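Transcriptional repressor PadR (Bacillus cereus, PDB 6JYI) probably binds DNA through a winged helix-turn-helix domain and acts, as a dimer, as a PadR-like transcriptional repressor. Local coordinates at residues R10-G15 with I29-V34; L137-W142 with I152-G157. All coordinates share one frame; numbering follows the deposited sequence.

Both segments of contact 1 precede those of contact 2 along the chain. Contact 1 joins helix 8-19 to helix 24-35 within the PadR-like, winged helix-turn-helix part of the protein. Contact 2 brings together the end of helix 114-142 and the early part of helix 148-175, the long C-terminal pair. The two share no helix, yet there is just about 13 Å between their centres, because helix 24-35 rests against helix 114-142. There Asp33 OD2 is 2.8 Å from Trp142 NE1, a probable hydrogen bond, and Ile29 and Val30 pack on the indole. Both contacts also touch the second subunit, so the presumed DNA-binding part, the C-terminal helices and the dimer partner meet in one region.

Contact 1. Residues R10-G15 with I29-V34; sequences RDVVLG and IVFEDV
Val12 and Phe31 meet through apolar packing, which is all that joins these two helical segments directly. CG1 of Val12 lies 3.3 Å from CZ of Phe31, the outermost carbon of the ring, a close approach that leaves little slack. The same methyl is 3.5 Å from CE2 of Phe31, so it sits beside the CZ-CE2 bond, meeting the ring obliquely. Its direction follows from the valine torsion: CG1 is anti to the backbone N (chi1 176°), while CG2 is the branch beside that N. The next residue, Val13, adds a looser touch, its CG2 4.3 Å from CE2 of Phe31. The backbones stand well apart, Val12 CA and Phe31 CA being 9.0 Å from each other. The short, beta-branched valines present their methyls close to their own helix, and the long phenylalanine suits its place by spanning the remaining gap.

Helix 8-19 and helix 24-35 are the first two helices of a winged helix-turn-helix, the fold of PadR-like regulators, and helix 46-55, which would be the recognition helix in this fold, completes the group. Its Leu50 packs on Val13 and its Ile46 on Phe31, while the ring of Phe35 meets that of Phe31.

Polar interactions lie away from this apolar junction. Arg10 forms salt bridges to Glu56 through NH2 and to Glu84 through NE, which should hold its guanidinium group in a fixed orientation. On the dimer side, Met104 of the second subunit packs on Val12, and Tyr107 of that subunit on Val30 and Val34.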
loop_
_atom_site.group_PDB
_atom_site.type_symbol
_atom_site.label_atom_id
_atom_site.label_comp_id
_atom_site.label_asym_id
_atom_site.label_seq_id
_atom_site.Cartn_x
_atom_site.Cartn_y
_atom_site.Cartn_z
ATOM N N ARG A 10 10.563 4.996 11.289
ATOM C CA ARG A 10 11.711 5.773 11.746
ATOM C C ARG A 10 12.762 5.925 10.608
ATOM O O ARG A 10 13.383 6.972 10.442
ATOM C CB ARG A 10 12.355 5.086 12.931
ATOM C CG ARG A 10 11.481 4.981 14.157
ATOM C CD ARG A 10 11.962 3.854 15.064
ATOM N NE ARG A 10 13.367 4.000 15.498
ATOM C CZ ARG A 10 13.763 4.444 16.689
ATOM N NH1 ARG A 10 12.875 4.832 17.600
ATOM N NH2 ARG A 10 15.064 4.507 16.980
ATOM N N ASP A 11 12.919 4.884 9.819
ATOM C CA ASP A 11 13.917 4.915 8.705
ATOM C C ASP A 11 13.517 5.759 7.541
ATOM O O ASP A 11 14.393 6.245 6.824
ATOM C CB ASP A 11 14.240 3.508 8.257
ATOM C CG ASP A 11 14.619 2.677 9.392
ATOM O OD1 ASP A 11 15.608 3.049 10.031
ATOM O OD2 ASP A 11 13.928 1.678 9.700
ATOM N N VAL A 12 12.212 5.989 7.362
ATOM C CA VAL A 12 11.784 6.969 6.389
ATOM C C VAL A 12 12.369 8.338 6.754
ATOM O O VAL A 12 12.957 9.026 5.902
ATOM C CB VAL A 12 10.235 7.109 6.271
ATOM C CG1 VAL A 12 9.899 8.221 5.323
ATOM C CG2 VAL A 12 9.538 5.785 5.843
ATOM N N VAL A 13 12.218 8.715 8.025
ATOM C CA VAL A 13 12.723 9.990 8.521
ATOM C C VAL A 13 14.231 10.030 8.494
ATOM O O VAL A 13 14.807 10.979 7.988
ATOM C CB VAL A 13 12.188 10.291 9.945
ATOM C CG1 VAL A 13 12.862 11.527 10.528
ATOM C CG2 VAL A 13 10.641 10.444 9.881
ATOM N N LEU A 14 14.891 8.987 9.002
ATOM C CA LEU A 14 16.377 8.963 8.990
ATOM C C LEU A 14 16.916 9.019 7.601
ATOM O O LEU A 14 17.879 9.777 7.307
ATOM C CB LEU A 14 16.923 7.731 9.723
ATOM C CG LEU A 14 16.613 7.741 11.225
ATOM C CD1 LEU A 14 16.913 6.350 11.890
ATOM C CD2 LEU A 14 17.444 8.816 11.922
ATOM N N GLY A 15 16.318 8.245 6.699
ATOM C CA GLY A 15 16.751 8.341 5.319
ATOM C C GLY A 15 16.637 9.700 4.695
ATOM O O GLY A 15 17.531 10.139 3.951
ATOM N N ILE A 29 6.261 18.009 3.911
ATOM C CA ILE A 29 5.909 18.194 2.500
ATOM C C ILE A 29 6.477 17.028 1.690
ATOM O O ILE A 29 5.773 16.494 0.854
ATOM C CB ILE A 29 6.347 19.550 1.941
ATOM C CG1 ILE A 29 5.859 20.696 2.846
ATOM C CG2 ILE A 29 5.772 19.753 0.522
ATOM C CD1 ILE A 29 4.431 21.205 2.589
ATOM N N VAL A 30 7.716 16.608 1.950
ATOM C CA VAL A 30 8.279 15.451 1.203
ATOM C C VAL A 30 7.420 14.217 1.416
ATOM O O VAL A 30 7.146 13.466 0.486
ATOM C CB VAL A 30 9.732 15.078 1.544
ATOM C CG1 VAL A 30 10.238 14.071 0.453
ATOM C CG2 VAL A 30 10.599 16.272 1.479
ATOM N N PHE A 31 6.956 14.038 2.645
ATOM C CA PHE A 31 6.036 12.954 2.946
ATOM C C PHE A 31 4.747 13.021 2.122
ATOM O O PHE A 31 4.312 12.011 1.560
ATOM C CB PHE A 31 5.651 12.944 4.419
ATOM C CG PHE A 31 6.242 11.818 5.194
ATOM C CD1 PHE A 31 5.568 10.630 5.291
ATOM C CD2 PHE A 31 7.477 11.945 5.796
ATOM C CE1 PHE A 31 6.064 9.578 5.969
ATOM C CE2 PHE A 31 8.016 10.877 6.514
ATOM C CZ PHE A 31 7.292 9.683 6.605
ATOM N N GLU A 32 4.129 14.188 2.053
ATOM C CA GLU A 32 2.873 14.304 1.340
ATOM C C GLU A 32 3.078 14.173 -0.160
ATOM O O GLU A 32 2.194 13.674 -0.867
ATOM C CB GLU A 32 2.212 15.660 1.553
ATOM C CG GLU A 32 1.931 16.068 2.965
ATOM C CD GLU A 32 1.517 17.549 3.048
ATOM O OE1 GLU A 32 1.656 18.288 2.034
ATOM O OE2 GLU A 32 1.061 17.972 4.135
ATOM N N ASP A 33 4.207 14.680 -0.643
ATOM C CA ASP A 33 4.460 14.766 -2.079
ATOM C C ASP A 33 4.887 13.420 -2.681
ATOM O O ASP A 33 4.487 13.084 -3.801
ATOM C CB ASP A 33 5.590 15.782 -2.365
ATOM C CG ASP A 33 5.131 17.245 -2.322
ATOM O OD1 ASP A 33 3.909 17.557 -2.217
ATOM O OD2 ASP A 33 6.048 18.100 -2.409
ATOM N N VAL A 34 5.730 12.690 -1.945
ATOM C CA VAL A 34 6.456 11.529 -2.441
ATOM C C VAL A 34 6.038 10.272 -1.679
ATOM O O VAL A 34 5.535 9.319 -2.286
ATOM C CB VAL A 34 7.982 11.729 -2.268
ATOM C CG1 VAL A 34 8.729 10.456 -2.504
ATOM C CG2 VAL A 34 8.495 12.856 -3.159
#

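Contact 2. Residues L137-W142 with I152-G157; sequences LKYEKW and ISLDVG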
loop_
_atom_site.group_PDB
_atom_site.type_symbol
_atom_site.label_atom_id
_atom_site.label_comp_id
_atom_site.label_asym_id
_atom_site.label_seq_id
_atom_site.Cartn_x
_atom_site.Cartn_y
_atom_site.Cartn_z
ATOM N N LEU A 137 6.535 16.010 -11.247
ATOM C CA LEU A 137 6.940 17.360 -10.850
ATOM C C LEU A 137 7.509 17.412 -9.412
ATOM O O LEU A 137 8.504 18.100 -9.127
ATOM C CB LEU A 137 5.751 18.287 -10.993
ATOM C CG LEU A 137 5.537 18.896 -12.398
ATOM C CD1 LEU A 137 4.463 19.959 -12.305
ATOM C CD2 LEU A 137 6.825 19.479 -12.998
ATOM N N LYS A 138 6.905 16.647 -8.519
ATOM C CA LYS A 138 7.408 16.575 -7.146
ATOM C C LYS A 138 8.800 15.935 -7.032
ATOM O O LYS A 138 9.585 16.347 -6.200
ATOM C CB LYS A 138 6.399 15.850 -6.274
ATOM C CG LYS A 138 5.033 16.551 -6.207
ATOM C CD LYS A 138 5.155 18.021 -5.899
ATOM C CE LYS A 138 3.829 18.631 -5.495
ATOM N NZ LYS A 138 3.948 20.093 -5.530
ATOM N N TYR A 139 9.120 14.945 -7.863
ATOM C CA TYR A 139 10.483 14.366 -7.835
ATOM C C TYR A 139 11.529 15.370 -8.330
ATOM O O TYR A 139 12.629 15.412 -7.824
ATOM C CB TYR A 139 10.561 13.065 -8.643
ATOM C CG TYR A 139 10.278 11.807 -7.873
ATOM C CD1 TYR A 139 9.007 11.530 -7.396
ATOM C CD2 TYR A 139 11.276 10.881 -7.636
ATOM C CE1 TYR A 139 8.737 10.347 -6.733
ATOM C CE2 TYR A 139 11.020 9.698 -6.944
ATOM C CZ TYR A 139 9.746 9.441 -6.505
ATOM O OH TYR A 139 9.485 8.276 -5.830
ATOM N N GLU A 140 11.174 16.217 -9.294
ATOM C CA GLU A 140 12.086 17.267 -9.754
ATOM C C GLU A 140 12.331 18.348 -8.686
ATOM O O GLU A 140 13.399 18.955 -8.664
ATOM C CB GLU A 140 11.565 17.894 -11.061
ATOM C CG GLU A 140 11.479 16.860 -12.208
ATOM C CD GLU A 140 10.897 17.420 -13.517
ATOM O OE1 GLU A 140 10.198 18.468 -13.511
ATOM O OE2 GLU A 140 11.142 16.761 -14.562
ATOM N N LYS A 141 11.334 18.605 -7.837
ATOM C CA LYS A 141 11.463 19.504 -6.696
ATOM C C LYS A 141 12.334 18.884 -5.580
ATOM O O LYS A 141 13.258 19.516 -5.073
ATOM C CB LYS A 141 10.068 19.852 -6.145
ATOM C CG LYS A 141 10.078 20.730 -4.872
ATOM C CD LYS A 141 8.643 21.101 -4.399
ATOM C CE LYS A 141 8.679 21.989 -3.144
ATOM N NZ LYS A 141 7.342 22.124 -2.485
ATOM N N TRP A 142 12.050 17.640 -5.210
ATOM C CA TRP A 142 12.729 17.015 -4.054
ATOM C C TRP A 142 14.041 16.309 -4.358
ATOM O O TRP A 142 14.904 16.227 -3.469
ATOM C CB TRP A 142 11.790 16.063 -3.300
ATOM C CG TRP A 142 10.752 16.846 -2.567
ATOM C CD1 TRP A 142 9.412 16.891 -2.842
ATOM C CD2 TRP A 142 10.968 17.759 -1.470
ATOM N NE1 TRP A 142 8.782 17.738 -1.985
ATOM C CE2 TRP A 142 9.708 18.304 -1.137
ATOM C CE3 TRP A 142 12.087 18.145 -0.734
ATOM C CZ2 TRP A 142 9.537 19.207 -0.085
ATOM C CZ3 TRP A 142 11.917 19.071 0.309
ATOM C CH2 TRP A 142 10.649 19.578 0.622
ATOM N N ILE A 152 13.924 4.795 -10.233
ATOM C CA ILE A 152 13.121 3.545 -10.239
ATOM C C ILE A 152 11.839 3.706 -9.406
ATOM O O ILE A 152 10.762 3.312 -9.860
ATOM C CB ILE A 152 13.935 2.306 -9.801
ATOM C CG1 ILE A 152 15.131 2.120 -10.729
ATOM C CG2 ILE A 152 13.046 1.002 -9.745
ATOM C CD1 ILE A 152 16.118 1.024 -10.310
ATOM N N SER A 153 11.920 4.323 -8.232
ATOM C CA SER A 153 10.709 4.485 -7.395
ATOM C C SER A 153 9.634 5.255 -8.118
ATOM O O SER A 153 8.471 4.867 -8.099
ATOM C CB SER A 153 10.994 5.099 -5.991
ATOM O OG SER A 153 11.505 6.407 -6.036
ATOM N N LEU A 154 10.017 6.349 -8.780
ATOM C CA LEU A 154 9.085 7.114 -9.595
ATOM C C LEU A 154 8.499 6.310 -10.728
ATOM O O LEU A 154 7.261 6.273 -10.906
ATOM C CB LEU A 154 9.779 8.355 -10.178
ATOM C CG LEU A 154 9.045 9.234 -11.171
ATOM C CD1 LEU A 154 7.743 9.786 -10.551
ATOM C CD2 LEU A 154 9.994 10.374 -11.692
ATOM N N ASP A 155 9.370 5.716 -11.537
ATOM C CA ASP A 155 8.912 5.063 -12.773
ATOM C C ASP A 155 8.073 3.821 -12.471
ATOM O O ASP A 155 7.139 3.520 -13.193
ATOM C CB ASP A 155 10.082 4.670 -13.642
ATOM C CG ASP A 155 10.814 5.876 -14.206
ATOM O OD1 ASP A 155 10.405 7.015 -13.903
ATOM O OD2 ASP A 155 11.786 5.663 -14.944
ATOM N N VAL A 156 8.407 3.105 -11.410
ATOM C CA VAL A 156 7.581 1.951 -11.031
ATOM C C VAL A 156 6.188 2.413 -10.610
ATOM O O VAL A 156 5.148 1.852 -11.043
ATOM C CB VAL A 156 8.282 1.074 -9.982
ATOM C CG1 VAL A 156 7.375 -0.051 -9.478
ATOM C CG2 VAL A 156 9.545 0.458 -10.594
ATOM N N GLY A 157 6.145 3.494 -9.841
ATOM C CA GLY A 157 4.881 4.055 -9.413
ATOM C C GLY A 157 4.000 4.505 -10.529
ATOM O O GLY A 157 2.819 4.138 -10.571
#
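Tyr139 reaches across to Ser153 and Leu154 where helix 114-142 and helix 148-175 form a helical hairpin, the C-terminal part of this PadR-like protein. The tight side of the contact is the tyrosine ring. CB of Leu154 stands over the centre of one face, 3.8 Å from the ring centroid and 13° off the normal, a CH-pi contact. The rest of the leucine runs back along the ring, toward the tyrosine backbone: its CG is anti to the backbone N (chi1 174°), and CD1 comes 3.8 Å from CD1 of Tyr139. Leucine suits the place because its forked end follows the ring as far as its root, CD2 lying 4.1 Å from Tyr139 CB. Phe38 and Ile146 also touch Tyr139, and Tyr107 of the second subunit packs on Ser153.

Looser ground lies at the flanks. The side chains of Leu137 and Lys141 are exposed and make no contact with 152-157. Asp155, partly exposed, turns instead to the dimer partner, where its OD2 forms a salt bridge with Lys171 of the second subunit.

Tyrosine suits its place because its ring gives Leu154 a face while its hydroxyl meets a serine. The short hydroxyl of Ser153 serves two partners: OG is hydrogen-bonded to Glu150 O and, in the plane of the ring at its edge, to Tyr139 OH at 2.8 Å, where either oxygen could be the donor.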